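Lectin-like protein (Entamoeba histolytica HM-1:IMSS-A, PDB 5ZBT) is of uncharacterised function, its legume lectin-like domain resembling that of the cargo receptor ERGIC-53, and possibly binds mannose. Local coordinates at residues D26-F30 against R41-M45; L86-C90 against N161-D165; D111-A115 against I210-N214. All coordinates share one frame; numbering follows the deposited sequence.

Interaction 1 of 3, residues D26-F30 against R41-M45; sequences DVLSF and RNYDM
Y43 OH donates to L28 O at 2.6 Å, in the carbonyl plane and on a lone pair. The same oxygen lies in the plane of the Y43 ring, at its edge. F30 turns its own edge toward the Y43 face in an offset edge-to-face pair, with the planes at 90° and F30 CD1 3.9 Å from Y43 CE1; its CG, set between backbone N and carbonyl carbon (chi1 47°), brings the ring there. N42 lies across V27 at about a right angle, its CG 3.5 Å from V27 O, and its ND2 is joined by one water to D26 O and by another to S29 O.

Behind this first shell, D26 fixes the turn. Its OD1 accepts L28 N at 2.9 Å, nearly along the C-O axis, as an Asx turn, and S29 N at 3.0 Å, from 40° above the carboxylate plane, as the wider Asx motif. OD2 takes S29 OG on its syn lone pair and also pairs with R31. L227 and M69, one from each sheet, touch both F30 and Y43.

In this largely buried setting a phenol serves L28 O, a water D26 O, and a water with N38 S29 O, while a carboxylate holds the curvature.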
# COMPACT_ATOMS: atom_id res chain seq x y z
N ASP A 26 15.81 0.23 11.14
CA ASP A 26 14.49 0.29 10.50
C ASP A 26 14.59 1.12 9.22
O ASP A 26 14.75 2.34 9.27
CB ASP A 26 13.47 0.89 11.47
CG ASP A 26 12.05 0.93 10.93
OD1 ASP A 26 11.84 0.71 9.72
OD2 ASP A 26 11.13 1.18 11.75
N VAL A 27 14.46 0.47 8.06
CA VAL A 27 14.58 1.16 6.79
C VAL A 27 13.23 1.26 6.08
O VAL A 27 13.18 1.42 4.86
CB VAL A 27 15.61 0.48 5.87
CG1 VAL A 27 16.99 0.48 6.53
CG2 VAL A 27 15.16 -0.92 5.53
N LEU A 28 12.13 1.17 6.84
CA LEU A 28 10.79 1.23 6.28
C LEU A 28 9.94 2.34 6.87
O LEU A 28 9.16 2.97 6.16
CB LEU A 28 10.06 -0.12 6.49
CG LEU A 28 10.73 -1.39 5.98
CD1 LEU A 28 9.88 -2.64 6.25
CD2 LEU A 28 11.05 -1.26 4.49
N SER A 29 10.04 2.57 8.18
CA SER A 29 9.07 3.39 8.88
C SER A 29 9.27 4.87 8.59
O SER A 29 10.41 5.34 8.45
CB SER A 29 9.17 3.16 10.38
OG SER A 29 8.79 1.85 10.71
N PHE A 30 8.16 5.59 8.50
CA PHE A 30 8.16 7.02 8.78
C PHE A 30 6.94 7.32 9.64
O PHE A 30 5.81 7.02 9.26
CB PHE A 30 8.18 7.89 7.51
CG PHE A 30 7.19 7.48 6.45
CD1 PHE A 30 7.53 6.53 5.50
CD2 PHE A 30 5.97 8.14 6.35
CE1 PHE A 30 6.64 6.18 4.50
CE2 PHE A 30 5.07 7.81 5.34
CZ PHE A 30 5.40 6.83 4.42
N ARG A 41 15.62 9.17 2.85
CA ARG A 41 16.76 8.27 2.92
C ARG A 41 16.36 6.83 2.68
O ARG A 41 17.22 6.00 2.36
CB ARG A 41 17.50 8.43 4.26
CG ARG A 41 16.86 7.75 5.44
CD ARG A 41 17.85 7.62 6.58
NE ARG A 41 17.99 8.88 7.30
CZ ARG A 41 17.42 9.11 8.48
NH1 ARG A 41 16.70 8.16 9.06
NH2 ARG A 41 17.59 10.29 9.07
N ASN A 42 15.08 6.51 2.78
CA ASN A 42 14.59 5.16 2.61
C ASN A 42 13.77 4.93 1.35
O ASN A 42 13.59 3.77 0.96
CB ASN A 42 13.78 4.75 3.85
CG ASN A 42 14.67 4.54 5.06
OD1 ASN A 42 15.83 4.14 4.91
ND2 ASN A 42 14.16 4.82 6.26
N TYR A 43 13.32 5.98 0.65
CA TYR A 43 12.38 5.81 -0.46
C TYR A 43 12.76 6.67 -1.66
O TYR A 43 13.00 7.87 -1.50
CB TYR A 43 10.95 6.15 -0.02
CG TYR A 43 10.37 5.17 0.98
CD1 TYR A 43 10.46 5.40 2.35
CD2 TYR A 43 9.73 4.02 0.56
CE1 TYR A 43 9.94 4.49 3.26
CE2 TYR A 43 9.19 3.11 1.46
CZ TYR A 43 9.30 3.34 2.80
OH TYR A 43 8.75 2.42 3.65
N ASP A 44 12.81 6.06 -2.84
CA ASP A 44 12.80 6.79 -4.10
C ASP A 44 11.39 7.28 -4.39
O ASP A 44 10.40 6.70 -3.94
CB ASP A 44 13.24 5.91 -5.27
CG ASP A 44 14.62 5.37 -5.11
OD1 ASP A 44 15.51 6.13 -4.71
OD2 ASP A 44 14.80 4.16 -5.40
N MET A 45 11.31 8.33 -5.21
CA MET A 45 10.05 9.01 -5.50
C MET A 45 9.94 9.26 -6.99
O MET A 45 10.84 9.85 -7.59
CB MET A 45 9.95 10.32 -4.71
CG MET A 45 9.74 10.05 -3.22
SD MET A 45 9.79 11.49 -2.17
CE MET A 45 10.92 10.95 -0.89
O HOH W 1 16.70 4.03 8.20
O HOH W 2 13.75 0.94 1.99
O HOH W 3 11.55 5.90 6.15

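Interaction 2 of 3, residues L86-C90 against N161-D165; sequences LNIIC and NIQKD
The carboxamide of Q163 is the flat group at the centre of this contact, and its amino end makes the polar contact. C90 SG sits over one face of the amide, 3.7 Å from Q163 NE2 and 4.1 Å from Q163 CD, while the carbonyl of I88 approaches the nitrogen from the side, close to the amide plane. NE2 reaches I88 O at 2.9 Å, but the bond is weak because the N-H...O angle is only 126°.

The bend of the Q163 chain explains this position. CG stands between the backbone N and the carbonyl carbon (chi1 78°), and a second bend at chi2 (84°) folds the amide back beside the strand. Closer to the backbone, Q163 CB packs on I88 CB at 3.7 Å, and the two side chains cross obliquely. A water accepts from I88 N at 2.7 Å and lies 3.0 Å from Q163 O, to which it can donate.

Further toward the sandwich interior, L86 CD2 meets I162 CG2 at 3.6 Å. Both of these side chains also touch I126 of strand 122-127, which belongs to the other sheet, and I162 reaches I186 of strand 181-188 as well. At the opposite end of segment 86-90, C90 is tied to C94 by a disulfide, and Q163 touches C94 too.

The contact therefore joins strand 80-90 to the loop between strands 153-158 and 170-176. It grades from an apolar end, where two branched side chains touch, to a polar end near the disulfide, where a bent amide hydrogen bond, a water and apolar contact with I88 act together.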
# COMPACT_ATOMS: atom_id res chain seq x y z
N LEU A 86 -3.81 6.23 6.45
CA LEU A 86 -4.30 6.88 5.24
C LEU A 86 -4.84 8.27 5.52
O LEU A 86 -5.45 8.53 6.56
CB LEU A 86 -5.43 6.04 4.62
CG LEU A 86 -5.14 4.89 3.66
CD1 LEU A 86 -3.90 4.15 4.05
CD2 LEU A 86 -6.32 3.95 3.69
N ASN A 87 -4.64 9.17 4.55
CA ASN A 87 -5.25 10.51 4.55
C ASN A 87 -5.68 10.79 3.10
O ASN A 87 -4.90 11.34 2.31
CB ASN A 87 -4.26 11.55 5.07
CG ASN A 87 -4.88 12.93 5.25
OD1 ASN A 87 -6.06 13.15 4.98
ND2 ASN A 87 -4.07 13.88 5.72
N ILE A 88 -6.90 10.38 2.75
CA ILE A 88 -7.38 10.44 1.36
C ILE A 88 -8.47 11.51 1.26
O ILE A 88 -9.43 11.50 2.05
CB ILE A 88 -7.90 9.06 0.90
CG1 ILE A 88 -6.80 8.01 0.94
CG2 ILE A 88 -8.44 9.13 -0.53
CD1 ILE A 88 -7.33 6.59 0.80
N ILE A 89 -8.33 12.41 0.30
CA ILE A 89 -9.26 13.53 0.12
C ILE A 89 -10.03 13.33 -1.18
O ILE A 89 -9.43 13.13 -2.24
CB ILE A 89 -8.54 14.89 0.11
CG1 ILE A 89 -7.76 15.10 1.40
CG2 ILE A 89 -9.53 16.01 -0.07
CD1 ILE A 89 -8.58 14.81 2.64
N CYS A 90 -11.36 13.40 -1.09
CA CYS A 90 -12.24 13.32 -2.26
C CYS A 90 -13.40 14.28 -2.07
O CYS A 90 -14.21 14.10 -1.15
CB CYS A 90 -12.78 11.90 -2.44
SG CYS A 90 -11.57 10.59 -2.13
N ASN A 161 -16.12 2.87 4.52
CA ASN A 161 -15.70 4.09 5.21
C ASN A 161 -14.19 4.25 5.33
O ASN A 161 -13.71 4.92 6.24
CB ASN A 161 -16.35 4.17 6.60
CG ASN A 161 -17.86 4.19 6.53
OD1 ASN A 161 -18.54 3.38 7.18
ND2 ASN A 161 -18.40 5.11 5.73
N ILE A 162 -13.43 3.70 4.38
CA ILE A 162 -11.97 3.76 4.48
C ILE A 162 -11.48 5.21 4.42
O ILE A 162 -10.70 5.64 5.28
CB ILE A 162 -11.30 2.89 3.41
CG1 ILE A 162 -11.45 1.41 3.75
CG2 ILE A 162 -9.83 3.22 3.33
CD1 ILE A 162 -11.10 0.49 2.59
N GLN A 163 -11.93 5.98 3.43
CA GLN A 163 -11.47 7.37 3.40
C GLN A 163 -12.36 8.32 4.17
O GLN A 163 -11.90 9.42 4.51
CB GLN A 163 -11.30 7.89 1.95
CG GLN A 163 -12.57 8.27 1.23
CD GLN A 163 -13.04 9.68 1.54
OE1 GLN A 163 -14.23 9.88 1.80
NE2 GLN A 163 -12.13 10.65 1.52
N LYS A 164 -13.60 7.92 4.48
CA LYS A 164 -14.52 8.74 5.27
C LYS A 164 -14.17 8.79 6.75
O LYS A 164 -14.80 9.56 7.49
CB LYS A 164 -15.96 8.22 5.11
CG LYS A 164 -16.63 8.66 3.81
CD LYS A 164 -17.76 7.69 3.43
CE LYS A 164 -18.71 8.28 2.39
NZ LYS A 164 -18.06 8.55 1.07
N ASP A 165 -13.22 7.98 7.20
CA ASP A 165 -12.71 8.07 8.57
C ASP A 165 -11.84 9.32 8.68
O ASP A 165 -10.72 9.35 8.16
CB ASP A 165 -11.92 6.80 8.92
CG ASP A 165 -11.36 6.79 10.34
OD1 ASP A 165 -11.43 7.81 11.06
OD2 ASP A 165 -10.85 5.73 10.76
O HOH W 4 -8.87 9.47 4.34

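Interaction 3 of 3, residues D111-A115 against I210-N214; sequences DLFGA and ISATN
F113 and T213 meet at the tip of a tight turn whose shape is set from D111 onward. D111 and L112 both face A115 in a classic beta bulge, and L112 and A115 exchange two backbone hydrogen bonds, L112 N to A115 O at 2.8 Å and A115 N to L112 O at 3.0 Å. Between them the chain makes a type I' turn.

At F113 the turn presents its backbone to strand 207-213. S211 OG donates to F113 O at 2.7 Å; the C=O...OG angle is 158° and the donor is tilted 20° from the carbonyl plane. The serine OG stands between its own backbone N and carbonyl carbon (chi1 74°), which aims it at the turn. T213 sends its methyl to F113 instead, with CG2 3.7 Å from F113 CA and 4.2 Å from F113 CD1, the two side chains crossing at about a right angle. G114 follows, packed against A212 and T213; it takes a positive phi in the turn, and its CA comes within 4.3 Å of A212 O.

Around the contact, the F113 ring stacks with F125 of strand 122-127. W101 of strand 97-103 touches L112 and A115 and also bonds through NE1 to S211 OG. The turn thus rests on strands 207-213, 97-103 and 122-127, successive neighbours in one antiparallel sheet of the lectin sandwich.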
# COMPACT_ATOMS: atom_id res chain seq x y z
N ASP A 111 0.05 0.75 -15.32
CA ASP A 111 -1.38 1.03 -15.22
C ASP A 111 -2.05 0.33 -14.05
O ASP A 111 -3.25 0.54 -13.83
CB ASP A 111 -2.05 0.64 -16.54
CG ASP A 111 -1.40 1.32 -17.73
OD1 ASP A 111 -0.98 2.50 -17.59
OD2 ASP A 111 -1.27 0.67 -18.79
N LEU A 112 -1.31 -0.46 -13.27
CA LEU A 112 -1.86 -1.21 -12.14
C LEU A 112 -1.71 -0.35 -10.90
O LEU A 112 -0.73 -0.46 -10.17
CB LEU A 112 -1.14 -2.54 -12.00
CG LEU A 112 -1.62 -3.57 -10.98
CD1 LEU A 112 -3.16 -3.71 -11.03
CD2 LEU A 112 -0.94 -4.93 -11.24
N PHE A 113 -2.69 0.52 -10.64
CA PHE A 113 -2.62 1.50 -9.55
C PHE A 113 -1.28 2.23 -9.54
O PHE A 113 -0.63 2.37 -8.50
CB PHE A 113 -2.86 0.84 -8.19
CG PHE A 113 -4.15 0.10 -8.09
CD1 PHE A 113 -5.34 0.77 -7.84
CD2 PHE A 113 -4.19 -1.27 -8.28
CE1 PHE A 113 -6.53 0.08 -7.78
CE2 PHE A 113 -5.40 -1.96 -8.21
CZ PHE A 113 -6.56 -1.28 -7.96
N GLY A 114 -0.84 2.68 -10.72
CA GLY A 114 0.42 3.39 -10.86
C GLY A 114 1.63 2.55 -11.21
O GLY A 114 2.60 3.09 -11.75
N ALA A 115 1.61 1.24 -10.95
CA ALA A 115 2.78 0.40 -11.17
C ALA A 115 2.57 -0.57 -12.33
O ALA A 115 1.46 -0.75 -12.84
CB ALA A 115 3.15 -0.37 -9.90
N ILE A 210 4.85 1.88 -2.30
CA ILE A 210 3.52 2.47 -2.19
C ILE A 210 3.23 3.17 -3.51
O ILE A 210 4.12 3.79 -4.10
CB ILE A 210 3.42 3.46 -1.00
CG1 ILE A 210 3.77 2.76 0.31
CG2 ILE A 210 2.00 4.08 -0.90
CD1 ILE A 210 4.00 3.70 1.46
N SER A 211 1.99 3.05 -3.98
CA SER A 211 1.59 3.64 -5.25
C SER A 211 0.12 4.04 -5.18
O SER A 211 -0.63 3.58 -4.32
CB SER A 211 1.80 2.68 -6.41
OG SER A 211 0.82 1.67 -6.38
N ALA A 212 -0.28 4.88 -6.13
CA ALA A 212 -1.69 5.24 -6.22
C ALA A 212 -1.98 5.84 -7.58
O ALA A 212 -1.09 6.40 -8.23
CB ALA A 212 -2.10 6.23 -5.11
N THR A 213 -3.22 5.73 -7.99
CA THR A 213 -3.71 6.40 -9.18
C THR A 213 -5.03 7.08 -8.83
O THR A 213 -5.81 6.56 -8.03
CB THR A 213 -3.90 5.42 -10.35
OG1 THR A 213 -4.34 6.14 -11.50
CG2 THR A 213 -4.93 4.34 -10.01
N ASN A 214 -5.28 8.25 -9.41
CA ASN A 214 -6.60 8.85 -9.23
C ASN A 214 -7.64 8.30 -10.20
O ASN A 214 -8.83 8.58 -10.03
CB ASN A 214 -6.55 10.38 -9.38
CG ASN A 214 -5.68 11.06 -8.33
OD1 ASN A 214 -5.15 12.16 -8.57
ND2 ASN A 214 -5.51 10.42 -7.16

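From the N terminus, interaction 1 is the first to close, returning the chain through helix 36-42 to the start of strand 43-46 over a loop of ten residues. It is complete before the others begin. Interaction 2 opens on strand 80-90 and closes at 161-165; interaction 3 opens within that span, at 111-115, and closes beyond it on strand 207-213, so these two cross. Their centres lie about 17 Å apart. Interactions 1 and 3 both reach the sheet containing strands 43-46 and 207-213, whereas interaction 2 starts from a strand of the other sheet. Together they fasten three separate loops to the legume lectin-like sandwich, without touching one another.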